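Local coordinates for protein oxidoreductase (Methanosarcina mazei, PDB 3KA7) that binds flavin-adenine dinucleotide and, as a member of the flavin-containing amine oxidoreductase family, probably catalyses a flavin-dependent redox reaction, at residues H55-G60 / F185-P191; V72-V76 / A201-V205; A280-L286 / T328-V334; P291-G297 / V310-A316. All blocks are in the same frame, centred on the assembly; numbering follows the deposited sequence.

Contact 1 of 4, residues H55-G60 / F185-P191; sequences HMLPNG and FGGTGIP. With FAD (flavin-adenine dinucleotide), chain B.
The carbonyl oxygen of Leu57 is gripped by two backbone amides: Gly60 N closes the type I turn Leu57 to Gly60 onto it, and Gly189 N reaches it from strand 189-191 at 3.1 Å. The return bond, from Leu57 N to Gly189 O, is 2.9 Å long, so the two residues form an isolated antiparallel hydrogen-bonded bridge. From the third position of the turn, Asn59 ND2 donates to Gly186 O at 3.0 Å, nearly straight at 172° and in the plane of the amide. CG of Asn59 lies beside its own backbone N (chi1 -65°), which carries the amide over to the residue that follows helix 172-185. With an alanine here, Gly186 O would probably lose this donor and the turn its side-chain tie to the helix end. Backbone packing is close where two glycines meet, Gly60 CA standing 3.3 Å from Gly189 N, and a side chain on Gly189 would run into Gly60. Met56, a selenomethionine, has CG anti to the backbone N and bends at chi3, laying CG 3.4 Å from Gly189 O, SE against Thr188 CB and CE against Ile190 CG1. Its carbonyl faces the cofactor instead: FAD N3 makes a weak hydrogen bond to Met56 O at 2.9 Å, while Pro58 CD packs 3.3 Å from FAD O2. Val409 and Glu410 of helix 408-421 cover Leu57 and Pro58. The strand-backed loop thus forms the pyrimidine-end wall of the isoalloxazine site in this flavin-containing amine oxidoreductase fold.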
# COMPACT_ATOMS: atom_id res chain seq x y z
N HIS A 55 6.31 -6.97 -1.15
CA HIS A 55 6.16 -8.15 -2.03
C HIS A 55 4.85 -8.90 -1.80
O HIS A 55 4.80 -10.14 -1.89
CB HIS A 55 7.34 -9.10 -1.86
CG HIS A 55 8.63 -8.57 -2.41
ND1 HIS A 55 9.85 -8.73 -1.78
CD2 HIS A 55 8.89 -7.88 -3.55
CE1 HIS A 55 10.80 -8.17 -2.50
NE2 HIS A 55 10.25 -7.64 -3.58
N MSE A 56 3.79 -8.16 -1.50
CA MSE A 56 2.53 -8.78 -1.10
C MSE A 56 1.34 -7.97 -1.59
O MSE A 56 1.39 -6.73 -1.59
CB MSE A 56 2.52 -8.92 0.43
CG MSE A 56 1.35 -9.67 1.01
SE MSE A 56 1.59 -9.94 2.91
CE MSE A 56 2.40 -11.72 2.80
N LEU A 57 0.30 -8.67 -2.04
CA LEU A 57 -0.98 -8.05 -2.42
C LEU A 57 -1.99 -8.25 -1.29
O LEU A 57 -2.16 -9.37 -0.80
CB LEU A 57 -1.54 -8.68 -3.70
CG LEU A 57 -0.69 -8.60 -4.98
CD1 LEU A 57 -1.46 -9.16 -6.18
CD2 LEU A 57 -0.25 -7.19 -5.25
N PRO A 58 -2.66 -7.16 -0.87
CA PRO A 58 -3.59 -7.24 0.25
C PRO A 58 -4.71 -8.27 0.04
O PRO A 58 -5.14 -8.94 1.01
CB PRO A 58 -4.16 -5.82 0.32
CG PRO A 58 -3.04 -4.97 -0.17
CD PRO A 58 -2.44 -5.77 -1.31
N ASN A 59 -5.20 -8.40 -1.19
CA ASN A 59 -6.25 -9.38 -1.48
C ASN A 59 -5.77 -10.53 -2.37
O ASN A 59 -6.58 -11.24 -2.98
CB ASN A 59 -7.48 -8.71 -2.09
CG ASN A 59 -8.17 -7.74 -1.15
OD1 ASN A 59 -8.22 -6.55 -1.42
ND2 ASN A 59 -8.73 -8.26 -0.06
N GLY A 60 -4.45 -10.69 -2.46
CA GLY A 60 -3.85 -11.86 -3.11
C GLY A 60 -4.34 -12.06 -4.53
O GLY A 60 -4.45 -11.10 -5.29
N PHE A 185 -13.04 -10.72 -1.76
CA PHE A 185 -11.83 -11.04 -2.54
C PHE A 185 -10.84 -11.96 -1.85
O PHE A 185 -9.93 -12.47 -2.49
CB PHE A 185 -11.10 -9.76 -2.94
CG PHE A 185 -11.97 -8.74 -3.59
CD1 PHE A 185 -12.70 -9.05 -4.72
CD2 PHE A 185 -12.04 -7.45 -3.08
CE1 PHE A 185 -13.50 -8.09 -5.34
CE2 PHE A 185 -12.84 -6.49 -3.70
CZ PHE A 185 -13.58 -6.81 -4.82
N GLY A 186 -10.98 -12.16 -0.54
CA GLY A 186 -10.05 -13.04 0.17
C GLY A 186 -8.82 -12.35 0.74
O GLY A 186 -8.68 -11.12 0.69
N GLY A 187 -7.93 -13.17 1.28
CA GLY A 187 -6.77 -12.69 2.01
C GLY A 187 -5.55 -12.42 1.15
O GLY A 187 -5.62 -12.39 -0.08
N THR A 188 -4.42 -12.24 1.83
CA THR A 188 -3.21 -11.78 1.17
C THR A 188 -2.65 -12.84 0.23
O THR A 188 -3.05 -14.01 0.26
CB THR A 188 -2.13 -11.40 2.20
OG1 THR A 188 -1.70 -12.58 2.89
CG2 THR A 188 -2.66 -10.42 3.21
N GLY A 189 -1.72 -12.41 -0.61
CA GLY A 189 -1.00 -13.32 -1.47
C GLY A 189 0.33 -12.73 -1.90
O GLY A 189 0.58 -11.55 -1.67
N ILE A 190 1.17 -13.54 -2.53
CA ILE A 190 2.51 -13.11 -2.93
C ILE A 190 2.77 -13.40 -4.41
O ILE A 190 2.64 -14.54 -4.86
CB ILE A 190 3.60 -13.82 -2.10
CG1 ILE A 190 3.50 -13.45 -0.61
CG2 ILE A 190 5.01 -13.51 -2.64
CD1 ILE A 190 4.19 -14.47 0.30
N PRO A 191 3.13 -12.36 -5.18
CA PRO A 191 3.44 -12.58 -6.59
C PRO A 191 4.80 -13.29 -6.77
O PRO A 191 5.78 -12.93 -6.11
CB PRO A 191 3.52 -11.16 -7.16
CG PRO A 191 3.96 -10.33 -5.99
CD PRO A 191 3.31 -10.95 -4.78
PA FAD B . 4.49 5.47 -7.34
O1A FAD B . 4.37 6.68 -6.44
O2A FAD B . 5.14 4.25 -6.73
O5B FAD B . 5.31 5.88 -8.66
C5B FAD B . 5.34 7.24 -9.08
C4B FAD B . 6.40 7.27 -10.19
O4B FAD B . 6.48 8.55 -10.79
C3B FAD B . 7.78 6.94 -9.62
O3B FAD B . 8.36 5.85 -10.33
C2B FAD B . 8.58 8.23 -9.83
O2B FAD B . 9.95 8.00 -10.09
C1B FAD B . 7.85 8.87 -11.00
N9A FAD B . 7.95 10.34 -11.06
C8A FAD B . 7.85 11.27 -10.05
N7A FAD B . 7.93 12.51 -10.61
C5A FAD B . 8.09 12.36 -11.95
C6A FAD B . 8.25 13.26 -12.99
N6A FAD B . 8.14 14.57 -12.76
N1A FAD B . 8.38 12.79 -14.28
C2A FAD B . 8.38 11.44 -14.54
N3A FAD B . 8.22 10.54 -13.51
C4A FAD B . 8.09 11.01 -12.24
N1 FAD B . 1.23 -1.87 -0.98
C2 FAD B . 0.68 -3.14 -1.04
O2 FAD B . -0.31 -3.35 -1.76
N3 FAD B . 1.23 -4.15 -0.26
C4 FAD B . 2.31 -3.90 0.56
O4 FAD B . 2.80 -4.79 1.26
C4X FAD B . 2.86 -2.63 0.62
N5 FAD B . 3.93 -2.37 1.46
C5X FAD B . 4.48 -1.09 1.50
C6 FAD B . 5.57 -0.82 2.32
C7 FAD B . 6.13 0.45 2.35
C7M FAD B . 7.31 0.72 3.25
C8 FAD B . 5.59 1.44 1.54
C8M FAD B . 6.16 2.83 1.54
C9 FAD B . 4.49 1.18 0.72
C9A FAD B . 3.94 -0.10 0.69
N10 FAD B . 2.85 -0.36 -0.12
C10 FAD B . 2.31 -1.62 -0.16
C1' FAD B . 2.19 0.71 -0.92
C2' FAD B . 2.68 0.62 -2.37
O2' FAD B . 4.10 0.46 -2.38
C3' FAD B . 2.28 1.89 -3.11
O3' FAD B . 0.91 2.18 -2.83
C4' FAD B . 2.43 1.85 -4.63
O4' FAD B . 3.70 1.35 -5.02
C5' FAD B . 2.31 3.28 -5.13
O5' FAD B . 2.14 3.23 -6.52
P FAD B . 1.73 4.53 -7.33
O1P FAD B . 0.83 4.13 -8.47
O2P FAD B . 1.17 5.61 -6.43
O3P FAD B . 3.08 5.09 -8.01

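Contact 2 of 4, residues V72-V76 / A201-V205; sequences VEASV and ALETV
Val205 meets the loop 72-76 with its whole side chain. Its CB lies 4.1 Å from Val72 O, and from there the two methyls part. CG1, held opposite the backbone N (chi1 172°), comes to 3.4 Å from Val72 O and also packs on Val72 CB. CG2 rests on the backbone and methyl of Ala74, 3.6 Å from Ala74 CA and 3.9 Å from Ala74 CB. One helical turn earlier, the methyl of Ala201 also packs on Ala74, CB to CB at 4.0 Å, and touches Ser75 O and Val76 CG1 as well. Water 1 adds a polar link beside these methyls, accepting from Ser75 N and donating to Ala201 O at 2.8 Å. At the start of the loop, helix 64-71 ends in a Schellman motif, with Glu73 at positive phi as its C-prime residue. Leu202 turns its end back to the loop, CD2 reaching Val72 CG2. The same leucine packs on Leu10, Leu14 and Ala17 of helix 10-21, and on Leu69 of helix 64-71; helix 195-208 therefore lies against both helices, with the loop leading to strand 78-80 running along its side.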
# COMPACT_ATOMS: atom_id res chain seq x y z
N VAL A 72 -6.18 -7.34 -18.48
CA VAL A 72 -5.23 -6.88 -19.50
C VAL A 72 -4.36 -8.04 -19.99
O VAL A 72 -3.40 -7.85 -20.74
CB VAL A 72 -4.36 -5.70 -19.02
CG1 VAL A 72 -5.24 -4.48 -18.71
CG2 VAL A 72 -3.51 -6.10 -17.81
N GLU A 73 -4.72 -9.25 -19.57
CA GLU A 73 -4.01 -10.46 -19.98
C GLU A 73 -2.55 -10.45 -19.59
O GLU A 73 -1.70 -10.97 -20.33
CB GLU A 73 -4.14 -10.66 -21.49
CG GLU A 73 -5.54 -11.05 -21.93
CD GLU A 73 -5.62 -11.33 -23.41
OE1 GLU A 73 -5.67 -10.35 -24.20
OE2 GLU A 73 -5.63 -12.52 -23.79
N ALA A 74 -2.24 -9.87 -18.43
CA ALA A 74 -0.89 -9.96 -17.91
C ALA A 74 -0.74 -11.34 -17.30
O ALA A 74 -1.70 -11.92 -16.80
CB ALA A 74 -0.64 -8.87 -16.88
N SER A 75 0.47 -11.87 -17.37
CA SER A 75 0.71 -13.21 -16.89
C SER A 75 1.65 -13.19 -15.69
O SER A 75 2.82 -12.85 -15.81
CB SER A 75 1.32 -14.05 -18.01
OG SER A 75 1.68 -15.32 -17.52
N VAL A 76 1.12 -13.52 -14.52
CA VAL A 76 1.97 -13.62 -13.33
C VAL A 76 1.27 -14.44 -12.25
O VAL A 76 0.07 -14.28 -12.03
CB VAL A 76 2.39 -12.24 -12.78
CG1 VAL A 76 1.20 -11.32 -12.67
CG2 VAL A 76 3.08 -12.39 -11.42
N ALA A 201 5.31 -8.15 -15.87
CA ALA A 201 4.12 -8.62 -16.58
C ALA A 201 3.38 -7.48 -17.27
O ALA A 201 2.93 -7.61 -18.41
CB ALA A 201 3.18 -9.39 -15.64
N LEU A 202 3.25 -6.34 -16.58
CA LEU A 202 2.60 -5.19 -17.17
C LEU A 202 3.42 -4.58 -18.31
O LEU A 202 2.86 -4.13 -19.31
CB LEU A 202 2.35 -4.12 -16.10
CG LEU A 202 1.24 -4.49 -15.12
CD1 LEU A 202 1.29 -3.57 -13.89
CD2 LEU A 202 -0.14 -4.40 -15.81
N GLU A 203 4.74 -4.55 -18.15
CA GLU A 203 5.59 -4.03 -19.21
C GLU A 203 5.45 -4.88 -20.47
O GLU A 203 5.45 -4.35 -21.58
CB GLU A 203 7.05 -3.99 -18.76
CG GLU A 203 7.33 -2.91 -17.73
CD GLU A 203 8.75 -2.99 -17.17
OE1 GLU A 203 9.25 -4.12 -16.95
OE2 GLU A 203 9.35 -1.93 -16.94
N THR A 204 5.33 -6.18 -20.29
CA THR A 204 5.11 -7.08 -21.43
C THR A 204 3.83 -6.76 -22.20
O THR A 204 3.83 -6.72 -23.44
CB THR A 204 5.12 -8.55 -20.97
OG1 THR A 204 6.42 -8.87 -20.47
CG2 THR A 204 4.80 -9.48 -22.14
N VAL A 205 2.74 -6.52 -21.48
CA VAL A 205 1.45 -6.19 -22.09
C VAL A 205 1.51 -4.84 -22.81
O VAL A 205 0.98 -4.68 -23.91
CB VAL A 205 0.33 -6.15 -21.01
CG1 VAL A 205 -0.98 -5.60 -21.59
CG2 VAL A 205 0.14 -7.53 -20.42
O HOH W 1 2.50 -10.31 -19.03

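Contact 3 of 4, residues A280-L286 / T328-V334; sequences AGIKICL and TMCHQYV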
# COMPACT_ATOMS: atom_id res chain seq x y z
N ALA A 280 3.37 7.63 6.75
CA ALA A 280 4.81 7.35 6.87
C ALA A 280 5.06 6.03 7.59
O ALA A 280 4.21 5.55 8.36
CB ALA A 280 5.51 8.49 7.62
N GLY A 281 6.22 5.45 7.36
CA GLY A 281 6.55 4.20 8.03
C GLY A 281 8.02 3.87 7.85
O GLY A 281 8.71 4.46 7.03
N ILE A 282 8.48 2.90 8.64
CA ILE A 282 9.83 2.40 8.52
C ILE A 282 9.80 0.89 8.31
O ILE A 282 9.08 0.18 9.00
CB ILE A 282 10.65 2.69 9.77
CG1 ILE A 282 10.88 4.20 9.91
CG2 ILE A 282 11.98 1.94 9.71
CD1 ILE A 282 11.16 4.60 11.35
N LYS A 283 10.57 0.42 7.34
CA LYS A 283 10.67 -0.98 6.98
C LYS A 283 12.06 -1.49 7.40
O LYS A 283 13.07 -0.89 7.02
CB LYS A 283 10.50 -1.13 5.46
CG LYS A 283 10.80 -2.53 4.93
CD LYS A 283 10.47 -2.68 3.44
CE LYS A 283 10.94 -1.49 2.62
NZ LYS A 283 10.82 -1.80 1.16
N ILE A 284 12.09 -2.56 8.19
CA ILE A 284 13.35 -3.18 8.59
C ILE A 284 13.44 -4.54 7.92
O ILE A 284 12.60 -5.40 8.17
CB ILE A 284 13.45 -3.33 10.12
CG1 ILE A 284 13.36 -1.96 10.80
CG2 ILE A 284 14.74 -4.08 10.51
CD1 ILE A 284 13.33 -2.03 12.32
N CYS A 285 14.45 -4.73 7.07
CA CYS A 285 14.64 -6.00 6.35
C CYS A 285 15.69 -6.83 7.07
O CYS A 285 16.77 -6.33 7.37
CB CYS A 285 15.10 -5.73 4.92
SG CYS A 285 13.89 -4.74 3.96
N LEU A 286 15.36 -8.09 7.34
CA LEU A 286 16.27 -8.99 8.07
C LEU A 286 16.75 -10.08 7.15
O LEU A 286 15.98 -10.62 6.37
CB LEU A 286 15.54 -9.63 9.26
CG LEU A 286 14.80 -8.68 10.22
CD1 LEU A 286 14.09 -9.47 11.31
CD2 LEU A 286 15.73 -7.63 10.83
N THR A 328 12.95 -11.58 5.87
CA THR A 328 11.89 -11.25 6.81
C THR A 328 11.84 -9.73 6.89
O THR A 328 12.85 -9.09 7.20
CB THR A 328 12.18 -11.83 8.18
OG1 THR A 328 12.44 -13.24 8.05
CG2 THR A 328 11.00 -11.61 9.14
N MSE A 329 10.66 -9.17 6.59
CA MSE A 329 10.49 -7.71 6.57
C MSE A 329 9.46 -7.24 7.59
O MSE A 329 8.38 -7.80 7.70
CB MSE A 329 10.14 -7.22 5.16
CG MSE A 329 11.26 -7.52 4.16
SE MSE A 329 10.89 -6.81 2.40
CE MSE A 329 9.38 -7.87 1.93
N CYS A 330 9.83 -6.20 8.34
CA CYS A 330 9.03 -5.66 9.43
C CYS A 330 8.54 -4.26 9.08
O CYS A 330 9.28 -3.50 8.46
CB CYS A 330 9.88 -5.55 10.69
SG CYS A 330 10.79 -7.08 11.08
N HIS A 331 7.33 -3.92 9.50
CA HIS A 331 6.81 -2.56 9.30
C HIS A 331 6.45 -1.89 10.61
O HIS A 331 5.84 -2.51 11.50
CB HIS A 331 5.55 -2.55 8.43
CG HIS A 331 5.13 -1.16 8.04
ND1 HIS A 331 5.87 -0.38 7.18
CD2 HIS A 331 4.08 -0.40 8.44
CE1 HIS A 331 5.29 0.80 7.04
NE2 HIS A 331 4.19 0.81 7.79
N GLN A 332 6.79 -0.62 10.72
CA GLN A 332 6.29 0.18 11.82
C GLN A 332 5.73 1.51 11.31
O GLN A 332 6.38 2.23 10.54
CB GLN A 332 7.37 0.39 12.89
CG GLN A 332 8.59 1.17 12.41
CD GLN A 332 9.76 1.11 13.39
OE1 GLN A 332 9.99 2.05 14.17
NE2 GLN A 332 10.51 0.02 13.34
N TYR A 333 4.50 1.80 11.72
CA TYR A 333 3.88 3.09 11.53
C TYR A 333 4.75 4.19 12.13
O TYR A 333 5.30 4.01 13.21
CB TYR A 333 2.52 3.08 12.24
CG TYR A 333 1.94 4.43 12.61
CD1 TYR A 333 1.35 5.23 11.64
CD2 TYR A 333 1.96 4.90 13.92
CE1 TYR A 333 0.81 6.47 11.97
CE2 TYR A 333 1.42 6.14 14.25
CZ TYR A 333 0.85 6.91 13.27
OH TYR A 333 0.29 8.14 13.56
N VAL A 334 4.88 5.32 11.43
CA VAL A 334 5.51 6.53 11.99
C VAL A 334 4.50 7.68 11.93
O VAL A 334 3.98 8.00 10.86
CB VAL A 334 6.80 6.93 11.21
CG1 VAL A 334 7.41 8.22 11.75
CG2 VAL A 334 7.83 5.82 11.32
O HOH W 2 1.56 7.55 9.12
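Ile282 and Gln332, Ile284 and Cys330, and Leu286 and Thr328 form hydrogen-bonded pairs across two antiparallel neighbours in the mixed sheet of the domain beside the flavin, strands 280-288 and 326-334, whose short segments run 153° apart. The shortest of these backbone bonds is Leu286 N to Thr328 O at 2.7 Å. Between the rungs, CA-H...O contacts add to the ladder, as where Lys283 CA lies 3.2 Å from Cys330 O. Apolar packing is mostly on the face of Ile282, Ile284 and Leu286: the end of Ile282 crosses Val334, CD1 to CG2 at 3.5 Å, and Leu286 CD1 meets Cys330 SG. Gln332 runs alongside Ile282 with its CG 3.7 Å from Ile282 CB, brought there by a chi1 of 63°. Replacement by a glycine would probably open a gap beside Ile282 CB, where the aliphatic part of the glutamine now packs. Helix 342-356 closes over this face. Polar ends on the other face have partners beyond the two strands: Lys283, whose side chain passes close to the FAD, hydrogen-bonds through NZ to Gly52 O, and His331 NE2 pairs with Ser164 OG. Also on that face, Cys285 SG sits 3.8 Å from CG of Met329, a selenomethionine, with SE at 4.0 Å.

Contact 4 of 4, residues P291-G297 / V310-A316; sequences PLVGHTG and VNEVTQA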
# COMPACT_ATOMS: atom_id res chain seq x y z
N PRO A 291 13.78 -19.65 9.57
CA PRO A 291 12.48 -19.00 9.49
C PRO A 291 12.15 -18.22 10.77
O PRO A 291 12.43 -18.70 11.87
CB PRO A 291 11.50 -20.17 9.30
CG PRO A 291 12.33 -21.28 8.78
CD PRO A 291 13.69 -21.11 9.37
N LEU A 292 11.59 -17.02 10.63
CA LEU A 292 11.18 -16.24 11.78
C LEU A 292 9.66 -16.20 11.87
O LEU A 292 9.11 -16.25 12.97
CB LEU A 292 11.77 -14.82 11.73
CG LEU A 292 13.30 -14.75 11.68
CD1 LEU A 292 13.76 -13.30 11.46
CD2 LEU A 292 13.93 -15.34 12.94
N VAL A 293 9.00 -16.12 10.72
CA VAL A 293 7.53 -16.15 10.64
C VAL A 293 7.01 -17.56 10.39
O VAL A 293 6.05 -18.00 11.02
CB VAL A 293 7.01 -15.24 9.52
CG1 VAL A 293 5.48 -15.34 9.37
CG2 VAL A 293 7.44 -13.81 9.78
N GLY A 294 7.65 -18.25 9.46
CA GLY A 294 7.38 -19.67 9.22
C GLY A 294 6.18 -19.96 8.33
O GLY A 294 5.78 -21.11 8.20
N HIS A 295 5.59 -18.92 7.74
CA HIS A 295 4.48 -19.12 6.82
C HIS A 295 4.40 -17.97 5.82
O HIS A 295 5.15 -17.00 5.93
CB HIS A 295 3.14 -19.32 7.56
CG HIS A 295 2.68 -18.12 8.34
ND1 HIS A 295 2.19 -16.98 7.73
CD2 HIS A 295 2.60 -17.90 9.67
CE1 HIS A 295 1.85 -16.10 8.66
NE2 HIS A 295 2.10 -16.63 9.85
N THR A 296 3.47 -18.08 4.88
CA THR A 296 3.39 -17.11 3.77
C THR A 296 2.42 -15.95 3.99
O THR A 296 2.11 -15.22 3.05
CB THR A 296 2.97 -17.80 2.49
OG1 THR A 296 1.74 -18.49 2.75
CG2 THR A 296 4.05 -18.80 2.04
N GLY A 297 1.94 -15.79 5.22
CA GLY A 297 1.02 -14.70 5.55
C GLY A 297 1.74 -13.63 6.34
O GLY A 297 2.96 -13.46 6.22
N VAL A 310 5.10 -8.35 10.55
CA VAL A 310 6.22 -8.75 9.73
C VAL A 310 5.77 -9.83 8.76
O VAL A 310 4.78 -10.52 9.02
CB VAL A 310 7.42 -9.16 10.63
CG1 VAL A 310 7.06 -9.14 12.12
CG2 VAL A 310 8.10 -10.43 10.18
N ASN A 311 6.45 -9.93 7.61
CA ASN A 311 6.21 -11.05 6.69
C ASN A 311 7.51 -11.71 6.28
O ASN A 311 8.59 -11.28 6.67
CB ASN A 311 5.32 -10.68 5.49
CG ASN A 311 6.01 -9.82 4.43
OD1 ASN A 311 7.20 -9.49 4.52
ND2 ASN A 311 5.24 -9.45 3.39
N GLU A 312 7.40 -12.80 5.52
CA GLU A 312 8.54 -13.62 5.17
C GLU A 312 8.25 -14.22 3.80
O GLU A 312 7.87 -15.39 3.69
CB GLU A 312 8.70 -14.74 6.20
CG GLU A 312 10.04 -15.41 6.22
CD GLU A 312 10.29 -16.11 7.53
OE1 GLU A 312 9.86 -17.28 7.68
OE2 GLU A 312 10.89 -15.48 8.43
N VAL A 313 8.39 -13.42 2.76
CA VAL A 313 7.88 -13.83 1.46
C VAL A 313 8.69 -14.95 0.81
O VAL A 313 8.26 -15.55 -0.18
CB VAL A 313 7.74 -12.64 0.50
CG1 VAL A 313 6.73 -11.62 1.08
CG2 VAL A 313 9.09 -11.99 0.23
N THR A 314 9.87 -15.20 1.35
CA THR A 314 10.69 -16.31 0.84
C THR A 314 10.04 -17.65 1.19
O THR A 314 10.43 -18.70 0.67
CB THR A 314 12.13 -16.23 1.37
OG1 THR A 314 12.13 -15.87 2.76
CG2 THR A 314 12.90 -15.18 0.59
N GLN A 315 9.05 -17.63 2.09
CA GLN A 315 8.23 -18.82 2.31
C GLN A 315 7.48 -19.20 1.04
O GLN A 315 7.18 -20.38 0.80
CB GLN A 315 7.26 -18.60 3.47
CG GLN A 315 7.97 -18.47 4.82
CD GLN A 315 8.49 -19.81 5.33
OE1 GLN A 315 8.06 -20.87 4.86
NE2 GLN A 315 9.40 -19.77 6.30
N ALA A 316 7.20 -18.21 0.20
CA ALA A 316 6.46 -18.41 -1.04
C ALA A 316 7.41 -18.46 -2.24
O ALA A 316 7.23 -19.27 -3.15
CB ALA A 316 5.40 -17.30 -1.22
O HOH W 3 5.12 -14.30 4.89
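Glu312 sends its carboxylate into the loop 291-297, where three successive backbone amides bind it. Leu292 N donates to the syn lone pair of Glu312 OE2 at 2.8 Å. Val293 N reaches the same Glu312 OE2 at 3.0 Å from above the carboxylate plane, and Gly294 N comes to OE1 in a similarly tilted way. Glu312 OE1 has a second donor in Gln315 NE2, 2.9 Å away on the anti side, and OE2 a further one in Thr328 OG1 of the adjoining strand. Five bonds therefore fix the rotation of the carboxylate, and so many donors would probably favour its charged form. The side chain gets there with CG opposite the backbone N (chi1 -162°), running antiparallel to that of Val293, with CB beside Val293 CB. Water 3 bridges the backbones: it donates to His295 O and to Gly297 O, the latter at 2.7 Å, and accepts from Glu312 N. His295 is held by its own loop, since Gly297 N donates to ND1 in the ring plane and Val293 CG1 sits over the ring face, while NE2 binds Thr85 OG1. Among the apolar groups, Val293 CG2 and Val310 CG2 are tightly packed at 3.5 Å, and Thr296 CG2 rests 3.5 Å from Gln315 CB. Thr296 OG1 is satisfied by Glu82 N, and Asn311 ND2 by Phe54 O near the flavin. Successive main-chain amides of the loop before strand 298-300 thus converge on one carboxylate, tying that loop to the end of strand 307-311 in the mixed sheet of this flavin-containing amine oxidoreductase fold.

From the N terminus, the chain passes the flavin at 55-60 and runs through helix 64-71 to 72-76; both segments find partners over a hundred residues on. Strand 189-191 and helix 195-208 supply them, so contacts 1 and 2, their centres about 17 Å apart, cross and close long loops. The later pair is nested: contact 4 closes a hairpin region inside the loop that contact 3 closes between neighbouring strands of the mixed sheet. They meet where strands 307-311 and 326-334 adjoin, Met329 O probably accepting from Asn311 N. Contact 1 touches both, through Met56 and Ile190 against contact 4 and His55 against Met329. Contact 2 touches none, its nearest atoms about 4 Å from contact 1.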